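Local coordinates for protein prophenoloxidase b (Marsupenaeus japonicus, PDB 3WKY) that is the inactive precursor of a type 3 copper phenoloxidase, which probably hydroxylates monophenols and oxidises o-diphenols at a dicopper centre, at residues 415-418 / 419-422; 326-329 / 330-333; 405-408 / 409-412; 517-520 / 521-524. All blocks are in the same frame, centred on the assembly; numbering follows the deposited sequence.

Interaction 1 of 4, residues 415-418 / 419-422. With NAG (2-acetamido-2-deoxy-beta-D-glucopyranose), chain E.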
# COMPACT_ATOMS: atom_id res chain seq x y z
N THR A 415 42.00 23.51 -13.18
CA THR A 415 43.30 23.14 -13.79
C THR A 415 44.45 23.51 -12.85
O THR A 415 44.25 24.27 -11.90
CB THR A 415 43.51 23.85 -15.13
OG1 THR A 415 43.63 25.27 -14.91
CG2 THR A 415 42.34 23.57 -16.08
N PRO A 416 45.66 22.97 -13.10
CA PRO A 416 46.80 23.38 -12.28
C PRO A 416 46.97 24.90 -12.26
O PRO A 416 47.21 25.48 -11.21
CB PRO A 416 47.99 22.72 -13.00
CG PRO A 416 47.39 21.46 -13.56
CD PRO A 416 45.98 21.82 -13.97
N ARG A 417 46.80 25.54 -13.41
CA ARG A 417 46.94 26.99 -13.50
C ARG A 417 45.87 27.70 -12.68
O ARG A 417 46.14 28.74 -12.06
CB ARG A 417 46.87 27.44 -14.96
CG ARG A 417 47.13 28.93 -15.17
CD ARG A 417 48.56 29.29 -14.74
NE ARG A 417 48.79 30.73 -14.78
CZ ARG A 417 48.68 31.54 -13.73
NH1 ARG A 417 48.92 32.84 -13.87
NH2 ARG A 417 48.34 31.06 -12.54
N GLN A 418 44.66 27.15 -12.66
CA GLN A 418 43.58 27.77 -11.89
C GLN A 418 43.79 27.66 -10.39
O GLN A 418 43.13 28.36 -9.62
CB GLN A 418 42.20 27.17 -12.28
CG GLN A 418 41.68 27.64 -13.63
CD GLN A 418 40.35 26.99 -13.97
OE1 GLN A 418 40.20 25.78 -13.84
NE2 GLN A 418 39.39 27.79 -14.40
N LEU A 419 44.70 26.78 -9.96
CA LEU A 419 44.93 26.56 -8.53
C LEU A 419 46.32 27.04 -8.08
O LEU A 419 46.60 27.08 -6.89
CB LEU A 419 44.81 25.08 -8.17
CG LEU A 419 43.42 24.46 -8.35
CD1 LEU A 419 43.49 22.97 -8.08
CD2 LEU A 419 42.43 25.14 -7.41
N SER A 420 47.16 27.37 -9.05
CA SER A 420 48.54 27.74 -8.74
C SER A 420 48.62 29.14 -8.11
O SER A 420 47.74 29.97 -8.29
CB SER A 420 49.41 27.67 -9.99
OG SER A 420 49.00 28.64 -10.94
N GLY A 421 49.69 29.37 -7.35
CA GLY A 421 49.86 30.65 -6.68
C GLY A 421 51.33 30.93 -6.39
O GLY A 421 52.12 29.99 -6.26
N ASN A 422 51.69 32.20 -6.26
CA ASN A 422 53.08 32.58 -6.00
C ASN A 422 53.47 32.44 -4.52
O ASN A 422 54.65 32.34 -4.19
CB ASN A 422 53.34 34.01 -6.47
CG ASN A 422 53.42 34.13 -7.99
OD1 ASN A 422 54.30 33.55 -8.62
ND2 ASN A 422 52.51 34.89 -8.57
C1 NAG E . 52.84 35.07 -9.97
C2 NAG E . 51.88 34.32 -10.91
C3 NAG E . 51.57 34.99 -12.25
C4 NAG E . 51.85 36.49 -12.29
C5 NAG E . 53.17 36.77 -11.60
C6 NAG E . 53.55 38.24 -11.74
C7 NAG E . 52.14 31.90 -10.53
C8 NAG E . 53.29 31.01 -10.16
N2 NAG E . 52.43 33.00 -11.21
O3 NAG E . 50.21 34.78 -12.57
O4 NAG E . 51.92 36.94 -13.63
O5 NAG E . 52.99 36.44 -10.25
O6 NAG E . 52.49 39.05 -11.26
O7 NAG E . 50.99 31.57 -10.21
O HOH W 1 45.75 30.43 -10.10
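Arg417 and Ser420 meet across the end of the short helix 416-419, whose start is marked by a capping box. Gln418 N donates to Thr415 OG1 (3.1 Å), and Thr415 N returns a bond to a lone pair of Gln418 OE1 (3.0 Å).

Followed outward, the Arg417 chain leaves CB with CG anti to the backbone N (chi1 -175°) and bends at the next bond (chi2 63°), which brings it back toward the following loop. CD passes 3.9 Å from Ser420 OG. The guanidinium then turns its edge to two oxygens: NH2 lies 3.0 Å from Ser420 OG, and NH1 makes a weak hydrogen bond to O3 of the sugar on Asn422. Ser420 OG itself donates to Arg417 O (3.1 Å). Both residues also have a second conformer, so this geometry describes one state.

On the buried side, Leu419 CG packs 3.7 Å from Thr415 O, and its side chain touches Tyr414, Pro635 and His652. A glycine here would probably open a gap against these three loop residues. A water donates to Arg417 O (2.6 Å) and Ser420 O, and Asn422 ND2 is covalently bonded to the glycan C1 at 1.4 Å.

Interaction 2 of 4, residues 326-329 / 330-333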
# COMPACT_ATOMS: atom_id res chain seq x y z
N ASN A 326 33.46 28.40 -15.72
CA ASN A 326 34.67 28.94 -16.37
C ASN A 326 34.22 29.93 -17.46
O ASN A 326 34.43 29.67 -18.65
CB ASN A 326 35.48 27.83 -17.08
CG ASN A 326 36.21 26.88 -16.13
OD1 ASN A 326 36.56 27.22 -15.00
ND2 ASN A 326 36.47 25.67 -16.62
N PRO A 327 33.56 31.03 -17.09
CA PRO A 327 32.93 31.83 -18.15
C PRO A 327 33.93 32.68 -18.95
O PRO A 327 35.03 32.95 -18.47
CB PRO A 327 32.00 32.76 -17.38
CG PRO A 327 32.68 32.93 -16.06
CD PRO A 327 33.35 31.63 -15.75
N GLU A 328 33.53 33.08 -20.15
CA GLU A 328 34.25 34.11 -20.89
C GLU A 328 34.03 35.43 -20.17
O GLU A 328 33.09 35.58 -19.38
CB GLU A 328 33.70 34.22 -22.31
CG GLU A 328 33.94 32.99 -23.17
CD GLU A 328 33.24 33.08 -24.50
OE1 GLU A 328 32.67 34.14 -24.80
OE2 GLU A 328 33.25 32.08 -25.25
N VAL A 329 34.89 36.41 -20.44
CA VAL A 329 34.64 37.76 -19.96
C VAL A 329 33.29 38.22 -20.48
O VAL A 329 32.99 38.06 -21.67
CB VAL A 329 35.77 38.73 -20.39
CG1 VAL A 329 35.39 40.18 -20.08
CG2 VAL A 329 37.07 38.35 -19.71
N GLY A 330 32.45 38.74 -19.58
CA GLY A 330 31.12 39.18 -19.95
C GLY A 330 30.04 38.09 -19.97
O GLY A 330 28.87 38.39 -20.22
N GLU A 331 30.42 36.84 -19.72
CA GLU A 331 29.44 35.74 -19.68
C GLU A 331 28.98 35.51 -18.25
O GLU A 331 29.76 35.68 -17.31
CB GLU A 331 30.06 34.47 -20.26
CG GLU A 331 29.10 33.28 -20.36
CD GLU A 331 29.74 32.05 -20.99
OE1 GLU A 331 30.99 31.96 -21.01
OE2 GLU A 331 29.00 31.18 -21.48
N ASP A 332 27.72 35.12 -18.05
CA ASP A 332 27.25 34.84 -16.70
C ASP A 332 27.86 33.52 -16.20
O ASP A 332 28.27 32.67 -17.00
CB ASP A 332 25.73 34.74 -16.69
CG ASP A 332 25.13 35.10 -15.35
OD1 ASP A 332 25.88 35.16 -14.34
OD2 ASP A 332 23.91 35.33 -15.30
N TYR A 333 27.91 33.35 -14.88
CA TYR A 333 28.35 32.09 -14.29
C TYR A 333 27.19 31.09 -14.31
O TYR A 333 26.05 31.46 -14.01
CB TYR A 333 28.76 32.29 -12.83
CG TYR A 333 29.97 33.18 -12.62
CD1 TYR A 333 29.88 34.56 -12.79
CD2 TYR A 333 31.19 32.64 -12.25
CE1 TYR A 333 30.99 35.38 -12.61
CE2 TYR A 333 32.30 33.45 -12.05
CZ TYR A 333 32.19 34.82 -12.24
OH TYR A 333 33.29 35.63 -12.04
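A type II beta turn from Glu328 to Glu331 reverses the loop between strand 320-322 and helix 334-343. Its closing bond runs from Glu331 N to Glu328 O at 3.0 Å. Gly330 takes the third position with a positive phi (85°), where a CB would clash with Val329 O.

The same two residues are tied a second time, side chain to backbone. The Glu331 chain is fully extended, with CG anti to the backbone N (chi1 -176°), and this carries its carboxylate back over the mouth of the turn. There OE1 accepts from Glu328 N at 2.9 Å in a nearly straight bond, using the lone pair that faces away from OE2. Pro327 CA lies 3.5 Å from the same oxygen. OE1 also forms a salt bridge with Arg322, whose charge probably eases the proximity of the Glu328 carboxylate, with OE1 of Glu328 4.7 Å from OE1 of Glu331. A glutamine in its place would probably lose the salt bridge, leaving Arg322 to its long, weak pairing with Glu328 in this turn.

Farther along, Pro327 CG sits over one face of the Tyr333 ring in a CH-pi contact, 4.1 Å from the centroid and 13° off the normal. The ring is anchored by its OH on Pro629 O and by a cation-pi contact with Arg217. Pro327 and Val329 also make backbone hydrogen bonds to the second subunit. The arrangement is that of a glycine-bearing type II turn leading to a helix start, with Tyr333 at the N-cap position of helix 334-343.

Interaction 3 of 4, residues 405-408 / 409-412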
# COMPACT_ATOMS: atom_id res chain seq x y z
N HIS A 405 24.68 21.21 -6.21
CA HIS A 405 25.84 20.30 -6.25
C HIS A 405 25.78 19.45 -7.52
O HIS A 405 26.81 19.15 -8.13
CB HIS A 405 25.88 19.42 -4.99
CG HIS A 405 27.00 18.43 -4.97
ND1 HIS A 405 28.33 18.80 -4.91
CD2 HIS A 405 27.00 17.07 -5.00
CE1 HIS A 405 29.09 17.72 -4.90
NE2 HIS A 405 28.31 16.66 -4.94
N ARG A 406 24.57 19.07 -7.93
CA ARG A 406 24.41 18.37 -9.20
C ARG A 406 25.02 19.20 -10.32
O ARG A 406 25.75 18.67 -11.18
CB ARG A 406 22.93 18.14 -9.52
CG ARG A 406 22.68 17.29 -10.78
CD ARG A 406 21.19 17.35 -11.17
NE ARG A 406 20.86 16.44 -12.27
CZ ARG A 406 20.21 15.29 -12.13
NH1 ARG A 406 19.80 14.89 -10.92
NH2 ARG A 406 19.95 14.54 -13.19
N TYR A 407 24.73 20.49 -10.31
CA TYR A 407 25.32 21.37 -11.31
C TYR A 407 26.85 21.46 -11.11
O TYR A 407 27.61 21.33 -12.08
CB TYR A 407 24.67 22.76 -11.32
CG TYR A 407 25.58 23.70 -12.08
CD1 TYR A 407 25.63 23.66 -13.47
CD2 TYR A 407 26.46 24.55 -11.41
CE1 TYR A 407 26.53 24.48 -14.18
CE2 TYR A 407 27.34 25.36 -12.11
CZ TYR A 407 27.37 25.32 -13.49
OH TYR A 407 28.26 26.13 -14.18
N LYS A 408 27.30 21.67 -9.88
CA LYS A 408 28.76 21.80 -9.67
C LYS A 408 29.52 20.59 -10.20
O LYS A 408 30.60 20.73 -10.78
CB LYS A 408 29.11 22.03 -8.19
CG LYS A 408 28.69 23.40 -7.65
CD LYS A 408 29.54 24.53 -8.25
CE LYS A 408 29.25 25.87 -7.55
NZ LYS A 408 30.18 26.95 -8.05
N LEU A 409 28.96 19.40 -10.02
CA LEU A 409 29.63 18.18 -10.47
C LEU A 409 29.79 18.10 -12.00
O LEU A 409 30.65 17.36 -12.50
CB LEU A 409 28.91 16.93 -9.94
CG LEU A 409 29.07 16.66 -8.44
CD1 LEU A 409 28.33 15.37 -8.05
CD2 LEU A 409 30.55 16.59 -8.02
N THR A 410 29.00 18.86 -12.74
CA THR A 410 29.14 18.86 -14.20
C THR A 410 30.35 19.68 -14.65
O THR A 410 30.73 19.63 -15.82
CB THR A 410 27.91 19.42 -14.93
OG1 THR A 410 27.72 20.80 -14.57
CG2 THR A 410 26.64 18.61 -14.58
N GLN A 411 30.93 20.43 -13.73
CA GLN A 411 32.04 21.32 -14.10
C GLN A 411 33.37 20.59 -14.07
O GLN A 411 33.59 19.70 -13.23
CB GLN A 411 32.06 22.55 -13.18
CG GLN A 411 30.75 23.35 -13.30
CD GLN A 411 30.47 23.73 -14.74
OE1 GLN A 411 31.18 24.55 -15.31
NE2 GLN A 411 29.43 23.12 -15.34
N PRO A 412 34.27 20.94 -15.00
CA PRO A 412 35.58 20.29 -14.99
C PRO A 412 36.37 20.70 -13.76
O PRO A 412 36.20 21.82 -13.27
CB PRO A 412 36.27 20.83 -16.26
CG PRO A 412 35.62 22.14 -16.52
CD PRO A 412 34.15 21.97 -16.05
O HOH W 2 33.16 19.79 -10.54
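The imidazole of His405 carries Leu409 over one face: Leu409 CG stands 3.8 Å from the ring centroid, 23° off the normal, a CH-pi contact displaced toward the rim. The leucine branches straddle that rim, CD1 reaching His405 NE2 at 3.4 Å and CD2 lying by CE1. Gln411 NE2 lies obliquely to the Tyr407 ring, 3.4 Å from CE1, with the amide and ring planes only 21° apart. Beyond the two segments, Asp325 holds both groups: its OD1 is hydrogen-bonded to Tyr407 OH, and its backbone N donates to Gln411 OE1.

From Gln411 back to the Tyr407 carbonyl runs a chain of polar bonds. Gln411 NE2 donates in its amide plane to Thr410 OG1 (3.0 Å), which in turn donates to a lone pair of Tyr407 O at a short 2.5 Å. Thr410 N reaches the same carbonyl from above its plane, so two donors grip one oxygen. A chi1 of 63° places OG1 back against the preceding turn. Water 2 donates to Lys408 O and Gln411 O, joining the exit of the chain to the last turn. This is the C-terminal end of helix 391-409, which bears His397 and belongs to the four-helix bundle that houses the dicopper centre in type 3 copper proteins.

Interaction 4 of 4, residues 517-520 / 521-524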
# COMPACT_ATOMS: atom_id res chain seq x y z
N LYS A 517 36.50 8.56 8.05
CA LYS A 517 37.08 9.78 7.48
C LYS A 517 36.39 10.14 6.17
O LYS A 517 36.32 9.34 5.25
CB LYS A 517 38.57 9.61 7.21
CG LYS A 517 39.45 9.88 8.41
CD LYS A 517 40.90 10.07 7.97
CE LYS A 517 41.83 9.16 8.75
NZ LYS A 517 41.31 7.76 8.77
N MET A 518 35.87 11.36 6.10
CA MET A 518 35.22 11.79 4.87
C MET A 518 36.25 12.05 3.78
O MET A 518 37.28 12.70 4.01
CB MET A 518 34.34 13.01 5.13
CG MET A 518 33.07 12.64 5.91
SD MET A 518 31.85 13.96 5.86
CE MET A 518 32.40 15.02 7.21
N ASN A 519 36.00 11.49 2.59
CA ASN A 519 36.87 11.72 1.45
C ASN A 519 36.62 13.10 0.83
O ASN A 519 35.74 13.83 1.30
CB ASN A 519 36.76 10.60 0.40
CG ASN A 519 35.38 10.50 -0.24
OD1 ASN A 519 34.51 11.36 -0.06
ND2 ASN A 519 35.18 9.45 -1.04
N TYR A 520 37.39 13.46 -0.19
CA TYR A 520 37.24 14.75 -0.85
C TYR A 520 35.81 14.97 -1.35
O TYR A 520 35.23 16.04 -1.14
CB TYR A 520 38.24 14.90 -2.01
CG TYR A 520 38.13 16.22 -2.74
CD1 TYR A 520 37.17 16.42 -3.72
CD2 TYR A 520 39.01 17.27 -2.46
CE1 TYR A 520 37.06 17.63 -4.39
CE2 TYR A 520 38.91 18.49 -3.13
CZ TYR A 520 37.94 18.66 -4.08
OH TYR A 520 37.83 19.85 -4.77
N ALA A 521 35.26 13.98 -2.04
CA ALA A 521 33.91 14.11 -2.60
C ALA A 521 32.84 14.40 -1.55
O ALA A 521 31.94 15.22 -1.77
CB ALA A 521 33.55 12.86 -3.41
N SER A 522 32.92 13.72 -0.41
CA SER A 522 31.95 13.92 0.66
C SER A 522 32.14 15.27 1.35
O SER A 522 31.17 15.90 1.75
CB SER A 522 32.04 12.80 1.70
OG SER A 522 31.79 11.54 1.09
N LEU A 523 33.39 15.69 1.48
CA LEU A 523 33.68 16.96 2.15
C LEU A 523 33.15 18.16 1.38
O LEU A 523 32.87 19.20 1.98
CB LEU A 523 35.20 17.11 2.39
CG LEU A 523 35.77 16.20 3.48
CD1 LEU A 523 37.32 16.27 3.48
CD2 LEU A 523 35.24 16.60 4.83
N LEU A 524 33.01 18.04 0.06
CA LEU A 524 32.42 19.13 -0.73
C LEU A 524 31.06 19.58 -0.20
O LEU A 524 30.69 20.74 -0.33
CB LEU A 524 32.24 18.72 -2.19
CG LEU A 524 33.49 18.48 -3.04
CD1 LEU A 524 33.09 18.08 -4.45
CD2 LEU A 524 34.37 19.73 -3.07
O HOH W 3 33.57 9.82 2.48
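Asn519 and Ser522 set the start of helix 520-523. As the N-cap residue, Asn519 holds CG between its own backbone N and carbonyl carbon (chi1 65°), a conformation that folds the amide forward over the first turn. OD1 then accepts from Ser522 N at 2.9 Å, with the donor almost in line with the side-chain C=O and an N-H...O angle of 158°. Ser522 OG lies 3.0 Å from the same OD1. A water accepts from Asn519 N and donates to Ser522 OG (2.8 Å), so the backbone N of the cap is linked to the serine through water.

Met518, just before the cap, and Leu523 form a hydrophobic staple: Met518 CB meets Leu523 CD2 at 3.7 Å, and the bend at the last methionine torsion brings CE to 4.0 Å from that same methyl. Leu523 CG is also close to Asn519 O, at 3.2 Å, the carbonyl that accepts from Leu523 N. On another side of the turn, Tyr520 has CG anti to its backbone N (chi1 180°), which swings the ring along the helix so that CE1 touches Leu524 CD2 at 3.7 Å. The leucine approaches the ring obliquely, while Tyr520 OH bonds to Arg638 O.

The short helix lies in the connection between strands 501-509 and 528-534. Met518 and Leu523 pack on Pro509 and Ala508 at the end of the first strand, Tyr520 meets the ring of Phe648 on helix 645-650, and Ala521 contacts Val516 of the second subunit.

In the fold
Along the chain the order is interaction 2, 3, 1, 4. Interactions 3 and 1 adjoin in sequence, where helix 391-409 of the copper-binding part gives way to helix 416-419 of the Ig-like part, their centres about 20 Å apart. Interaction 2 touches both: Asn326 OD1 probably bonds to Gln418 NE2 (3.0 Å), and Asn326 packs on Pro412. Interaction 4, centred about 15 Å from interaction 3, meets it through Leu524 and His405, but stays about 7 Å from interaction 1 at the nearest atoms. The 2-to-1 bond and 4-on-3 packing are consistent with a seam between these parts; interactions 1, 2 and 3 touch the second subunit, and 4 meets other copies.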